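Local coordinates for protein beta-N-acetylhexosaminidase (Thermotoga neapolitana, PDB 5BZA) that probably removes terminal non-reducing N-acetyl-D-hexosamine residues from N-acetyl-beta-D-hexosaminides by hydrolysis, as a member of glycosyl hydrolase family 3, at residues A215-P220 with S224-T229; Y43-F48 with L72-S77. All blocks are in the same frame, centred on the assembly; numbering follows the deposited sequence.

Contact 1: residues A215-P220 with S224-T229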
loop_
_atom_site.group_PDB
_atom_site.type_symbol
_atom_site.label_atom_id
_atom_site.label_comp_id
_atom_site.label_asym_id
_atom_site.label_seq_id
_atom_site.Cartn_x
_atom_site.Cartn_y
_atom_site.Cartn_z
ATOM N N ALA B 215 40.011 -13.945 11.925
ATOM C CA ALA B 215 40.844 -14.809 11.106
ATOM C C ALA B 215 41.323 -14.097 9.854
ATOM O O ALA B 215 42.157 -14.646 9.121
ATOM C CB ALA B 215 40.093 -16.079 10.714
ATOM N N VAL B 216 40.836 -12.874 9.611
ATOM C CA VAL B 216 41.124 -12.174 8.365
ATOM C C VAL B 216 41.742 -10.785 8.545
ATOM O O VAL B 216 42.625 -10.398 7.752
ATOM C CB VAL B 216 39.798 -11.993 7.484
ATOM C CG1 VAL B 216 40.086 -11.252 6.180
ATOM C CG2 VAL B 216 39.093 -13.336 7.198
ATOM N N ASP B 217 41.254 -10.015 9.533
ATOM C CA ASP B 217 41.675 -8.610 9.688
ATOM C C ASP B 217 41.164 -8.032 11.022
ATOM O O ASP B 217 40.230 -8.567 11.583
ATOM C CB ASP B 217 41.147 -7.779 8.540
ATOM C CG ASP B 217 41.793 -6.441 8.445
ATOM O OD1 ASP B 217 42.937 -6.321 8.928
ATOM O OD2 ASP B 217 41.135 -5.483 7.949
ATOM N N ASP B 218 41.773 -6.975 11.555
ATOM C CA ASP B 218 41.299 -6.477 12.850
ATOM C C ASP B 218 40.067 -5.575 12.766
ATOM O O ASP B 218 39.369 -5.393 13.746
ATOM C CB ASP B 218 42.333 -5.617 13.545
ATOM C CG ASP B 218 43.522 -6.379 14.026
ATOM O OD1 ASP B 218 43.532 -7.613 14.040
ATOM O OD2 ASP B 218 44.430 -5.666 14.436
ATOM N N LEU B 219 39.861 -4.973 11.609
ATOM C CA LEU B 219 38.837 -3.948 11.462
ATOM C C LEU B 219 37.495 -4.515 11.126
ATOM O O LEU B 219 37.410 -5.485 10.397
ATOM C CB LEU B 219 39.256 -2.985 10.358
ATOM C CG LEU B 219 40.474 -2.190 10.795
ATOM C CD1 LEU B 219 41.110 -1.480 9.594
ATOM C CD2 LEU B 219 40.061 -1.213 11.869
ATOM N N PRO B 220 36.434 -3.857 11.606
ATOM C CA PRO B 220 35.096 -4.182 11.099
ATOM C C PRO B 220 35.119 -4.086 9.592
ATOM O O PRO B 220 35.815 -3.222 9.031
ATOM C CB PRO B 220 34.204 -3.084 11.701
ATOM C CG PRO B 220 34.957 -2.582 12.876
ATOM C CD PRO B 220 36.416 -2.726 12.554
ATOM N N SER B 224 37.492 -1.847 6.897
ATOM C CA SER B 224 38.607 -2.731 6.580
ATOM C C SER B 224 39.051 -2.635 5.125
ATOM O O SER B 224 38.356 -3.117 4.223
ATOM C CB SER B 224 38.237 -4.178 6.907
ATOM O OG SER B 224 39.153 -5.078 6.295
ATOM N N LYS B 225 40.226 -2.045 4.914
ATOM C CA LYS B 225 40.814 -1.929 3.580
ATOM C C LYS B 225 41.093 -3.306 2.976
ATOM O O LYS B 225 41.025 -3.512 1.761
ATOM C CB LYS B 225 42.121 -1.134 3.630
ATOM C CG LYS B 225 42.766 -0.956 2.258
ATOM C CD LYS B 225 44.022 -0.091 2.322
ATOM C CE LYS B 225 43.772 1.296 2.929
ATOM N NZ LYS B 225 44.966 2.198 2.725
ATOM N N LYS B 226 41.365 -4.276 3.827
ATOM C CA LYS B 226 41.615 -5.578 3.272
ATOM C C LYS B 226 40.320 -6.129 2.695
ATOM O O LYS B 226 40.275 -6.505 1.527
ATOM C CB LYS B 226 42.198 -6.501 4.330
ATOM C CG LYS B 226 42.501 -7.911 3.836
ATOM C CD LYS B 226 43.240 -8.701 4.922
ATOM C CE LYS B 226 43.677 -10.081 4.428
ATOM N NZ LYS B 226 44.363 -9.999 3.083
ATOM N N LEU B 227 39.251 -6.071 3.471
ATOM C CA LEU B 227 37.980 -6.650 3.046
ATOM C C LEU B 227 37.352 -5.856 1.886
ATOM O O LEU B 227 36.819 -6.454 0.958
ATOM C CB LEU B 227 37.010 -6.720 4.249
ATOM C CG LEU B 227 37.294 -7.889 5.214
ATOM C CD1 LEU B 227 36.535 -7.776 6.532
ATOM C CD2 LEU B 227 37.046 -9.225 4.568
ATOM N N ILE B 228 37.413 -4.529 1.908
ATOM C CA ILE B 228 36.733 -3.793 0.836
ATOM C C ILE B 228 37.625 -3.643 -0.412
ATOM O O ILE B 228 37.153 -3.819 -1.529
ATOM C CB ILE B 228 36.231 -2.410 1.322
ATOM C CG1 ILE B 228 35.288 -2.567 2.496
ATOM C CG2 ILE B 228 35.540 -1.630 0.183
ATOM C CD1 ILE B 228 35.011 -1.246 3.167
ATOM N N THR B 229 38.923 -3.353 -0.253
ATOM C CA THR B 229 39.761 -3.221 -1.461
ATOM C C THR B 229 40.285 -4.577 -1.953
ATOM O O THR B 229 40.061 -4.952 -3.110
ATOM C CB THR B 229 40.991 -2.295 -1.268
ATOM O OG1 THR B 229 40.581 -1.001 -0.815
ATOM C CG2 THR B 229 41.728 -2.138 -2.614
HETATM O O HOH W 1 42.329 -3.646 6.770
#
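Asp217 OD2 is gripped twice: Ser224 OG donates to its anti lone pair over 2.6 Å, and a water molecule donates to it at 2.5 Å. The same water accepts from Lys226 N, so the carboxylate reaches the first turn of the helix by two routes. A chi1 of 165° turns OG of Ser224 away from its own amide, where it can give its proton to Asp217 while accepting from Leu227 N at 3.0 Å, a nearly straight bond of 166°. This is a classic N-cap. Serine suits the place because its short hydroxyl both donates and accepts, and the acid beside the helix start would be expected to interact favourably with the dipole there. The capped helix, 225-235, follows strand 205-208 of the family 3 TIM-type barrel, and the loop between them folds back on its N terminus. The aliphatic stem of Lys226 passes the backbone of Val216, with CD 3.4 Å from Val216 O, and bends at its far end to bring NZ to a salt bridge with Glu230. Val216 CG1 meets Leu227 CD2 at 4.0 Å, the two branched side chains crossing nearly at right angles, while Leu219 CB packs on Ser224 CB at 3.8 Å.

Contact 2: residues Y43-F48 with L72-S77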
loop_
_atom_site.group_PDB
_atom_site.type_symbol
_atom_site.label_atom_id
_atom_site.label_comp_id
_atom_site.label_asym_id
_atom_site.label_seq_id
_atom_site.Cartn_x
_atom_site.Cartn_y
_atom_site.Cartn_z
ATOM N N TYR B 43 0.883 11.843 5.233
ATOM C CA TYR B 43 0.989 13.241 4.826
ATOM C C TYR B 43 2.463 13.656 4.825
ATOM O O TYR B 43 2.919 14.366 3.904
ATOM C CB TYR B 43 0.155 14.163 5.722
ATOM C CG TYR B 43 0.427 14.053 7.211
ATOM C CD1 TYR B 43 -0.260 13.136 7.994
ATOM C CD2 TYR B 43 1.348 14.897 7.837
ATOM C CE1 TYR B 43 -0.032 13.040 9.338
ATOM C CE2 TYR B 43 1.596 14.800 9.192
ATOM C CZ TYR B 43 0.902 13.864 9.947
ATOM O OH TYR B 43 1.150 13.758 11.314
ATOM N N LEU B 44 3.225 13.198 5.830
ATOM C CA LEU B 44 4.658 13.525 5.853
ATOM C C LEU B 44 5.403 12.896 4.706
ATOM O O LEU B 44 6.164 13.574 4.003
ATOM C CB LEU B 44 5.327 13.078 7.155
ATOM C CG LEU B 44 5.514 14.022 8.340
ATOM C CD1 LEU B 44 6.721 13.497 9.127
ATOM C CD2 LEU B 44 5.736 15.474 7.922
ATOM N N PHE B 45 5.193 11.604 4.506
ATOM C CA PHE B 45 5.838 10.900 3.404
ATOM C C PHE B 45 5.603 11.610 2.049
ATOM O O PHE B 45 6.559 11.974 1.342
ATOM C CB PHE B 45 5.341 9.435 3.402
ATOM C CG PHE B 45 5.722 8.667 2.169
ATOM C CD1 PHE B 45 7.059 8.457 1.845
ATOM C CD2 PHE B 45 4.733 8.201 1.290
ATOM C CE1 PHE B 45 7.417 7.765 0.664
ATOM C CE2 PHE B 45 5.069 7.505 0.116
ATOM C CZ PHE B 45 6.423 7.298 -0.196
ATOM N N LEU B 46 4.339 11.909 1.733
ATOM C CA LEU B 46 4.000 12.565 0.472
ATOM C C LEU B 46 4.608 13.961 0.349
ATOM O O LEU B 46 5.140 14.327 -0.732
ATOM C CB LEU B 46 2.468 12.657 0.313
ATOM C CG LEU B 46 1.750 11.323 0.221
ATOM C CD1 LEU B 46 0.221 11.512 0.159
ATOM C CD2 LEU B 46 2.251 10.554 -0.997
ATOM N N ASP B 47 4.555 14.744 1.436
ATOM C CA ASP B 47 5.144 16.064 1.387
ATOM C C ASP B 47 6.675 15.973 1.197
ATOM O O ASP B 47 7.270 16.783 0.460
ATOM C CB ASP B 47 4.804 16.871 2.648
ATOM C CG ASP B 47 5.162 18.370 2.503
ATOM O OD1 ASP B 47 5.077 18.912 1.367
ATOM O OD2 ASP B 47 5.535 19.016 3.511
ATOM N N PHE B 48 7.321 15.006 1.861
ATOM C CA PHE B 48 8.776 14.743 1.673
ATOM C C PHE B 48 9.077 14.382 0.201
ATOM O O PHE B 48 9.956 14.978 -0.416
ATOM C CB PHE B 48 9.230 13.616 2.625
ATOM C CG PHE B 48 10.737 13.506 2.838
ATOM C CD1 PHE B 48 11.619 14.442 2.322
ATOM C CD2 PHE B 48 11.247 12.465 3.624
ATOM C CE1 PHE B 48 12.990 14.346 2.572
ATOM C CE2 PHE B 48 12.599 12.353 3.882
ATOM C CZ PHE B 48 13.481 13.292 3.351
ATOM N N LEU B 72 6.778 -0.330 4.293
ATOM C CA LEU B 72 5.907 0.258 3.290
ATOM C C LEU B 72 4.550 -0.440 3.308
ATOM O O LEU B 72 4.425 -1.608 2.933
ATOM C CB LEU B 72 6.530 0.157 1.901
ATOM C CG LEU B 72 7.845 0.889 1.628
ATOM C CD1 LEU B 72 8.322 0.708 0.175
ATOM C CD2 LEU B 72 7.707 2.372 2.002
ATOM N N LYS B 73 3.508 0.294 3.712
ATOM C CA LYS B 73 2.198 -0.331 3.748
ATOM C C LYS B 73 1.702 -0.611 2.329
ATOM O O LYS B 73 0.791 -1.419 2.140
ATOM C CB LYS B 73 1.196 0.531 4.477
ATOM C CG LYS B 73 0.726 1.725 3.692
ATOM C CD LYS B 73 -0.377 2.367 4.471
ATOM C CE LYS B 73 -1.003 3.507 3.736
ATOM N NZ LYS B 73 -2.022 4.039 4.662
ATOM N N TYR B 74 2.290 0.097 1.361
ATOM C CA TYR B 74 1.956 -0.029 -0.060
ATOM C C TYR B 74 2.310 -1.370 -0.685
ATOM O O TYR B 74 1.627 -1.826 -1.616
ATOM C CB TYR B 74 2.661 1.085 -0.809
ATOM C CG TYR B 74 2.492 2.412 -0.078
ATOM C CD1 TYR B 74 1.235 3.081 -0.074
ATOM C CD2 TYR B 74 3.560 2.987 0.634
ATOM C CE1 TYR B 74 1.073 4.267 0.610
ATOM C CE2 TYR B 74 3.406 4.199 1.298
ATOM C CZ TYR B 74 2.158 4.824 1.290
ATOM O OH TYR B 74 1.995 6.008 1.959
ATOM N N VAL B 75 3.369 -2.009 -0.158
ATOM C CA VAL B 75 3.765 -3.326 -0.606
ATOM C C VAL B 75 3.057 -4.381 0.210
ATOM O O VAL B 75 3.117 -4.362 1.438
ATOM C CB VAL B 75 5.307 -3.549 -0.462
ATOM C CG1 VAL B 75 5.685 -4.949 -0.970
ATOM C CG2 VAL B 75 6.049 -2.510 -1.248
ATOM N N PRO B 76 2.353 -5.293 -0.456
ATOM C CA PRO B 76 1.731 -6.357 0.354
ATOM C C PRO B 76 2.775 -7.169 1.106
ATOM O O PRO B 76 3.869 -7.425 0.601
ATOM C CB PRO B 76 0.980 -7.240 -0.653
ATOM C CG PRO B 76 1.273 -6.671 -2.029
ATOM C CD PRO B 76 2.025 -5.353 -1.887
ATOM N N SER B 77 2.405 -7.563 2.314
ATOM C CA SER B 77 3.254 -8.339 3.194
ATOM C C SER B 77 3.662 -9.736 2.658
ATOM O O SER B 77 2.881 -10.480 2.041
ATOM C CB SER B 77 2.551 -8.480 4.546
ATOM O OG SER B 77 3.389 -9.177 5.434
#
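Helical residues 43-48 face a type I beta turn running from Leu72 to Val75, with the backbones well apart: the closest CA atoms, those of Phe45 and Leu72, are 10.6 Å from each other. Two long aromatic side chains bridge the gap, each contributing a flat ring that reaches well beyond its own backbone. Phe45 points its CB toward the turn and Tyr74 points its own toward the helix; the two side chains run antiparallel, each passing beside the other. Their planes are inclined by 32° and their centroids lie 5.8 Å apart, an oblique pairing in which the contact is made by CE2 of each ring and by the phenol oxygen. Carbon meets carbon where Phe45 CE2 lies 3.9 Å from Tyr74 CE2, and the phenol oxygen continues past, leaving Tyr74 OH 3.6 Å from Phe45 CD2. Phe45 holds its CG anti to the backbone N (chi1 169°), sending the ring toward the turn. Tyrosine suits the place because its ring packs against Phe45 while its hydroxyl is hydrogen-bonded to Glu42 OE2, just before the helical segment. Within the turn, Lys73 CG lies 3.9 Å above the plane of the Tyr74 ring, over its centre. Val38 and Leu39 of helix 36-39 pack on Phe45, and Leu106 of helix 89-106 packs on Tyr74, while Lys73 of the second subunit also touches Tyr74. This is buried aromatic packing between a helix and a loop of the TIM-type barrel domain of family 3 glycosidases, next to the dimer contact.

How the contacts relate
From the N terminus, the chain first enters contact 2 on helix 42-54, passes through strand 59-62 and returns in the loop that leads to helix 81-85, so this contact closes a loop of 23 intervening residues. Much later, after strand 205-208, contact 1 closes a far shorter one, with three residues between its segments, at the start of helix 225-235. The two stand in series, neither nested nor crossed, and the centres of contact 1 and contact 2 are about 38 Å apart. Both belong to the same barrel domain: the centre of contact 2 lies about 9 Å from the chain's centre in space, tying a helix to a later loop, whereas contact 1 lies toward the periphery, joining a loop to the helix that follows it.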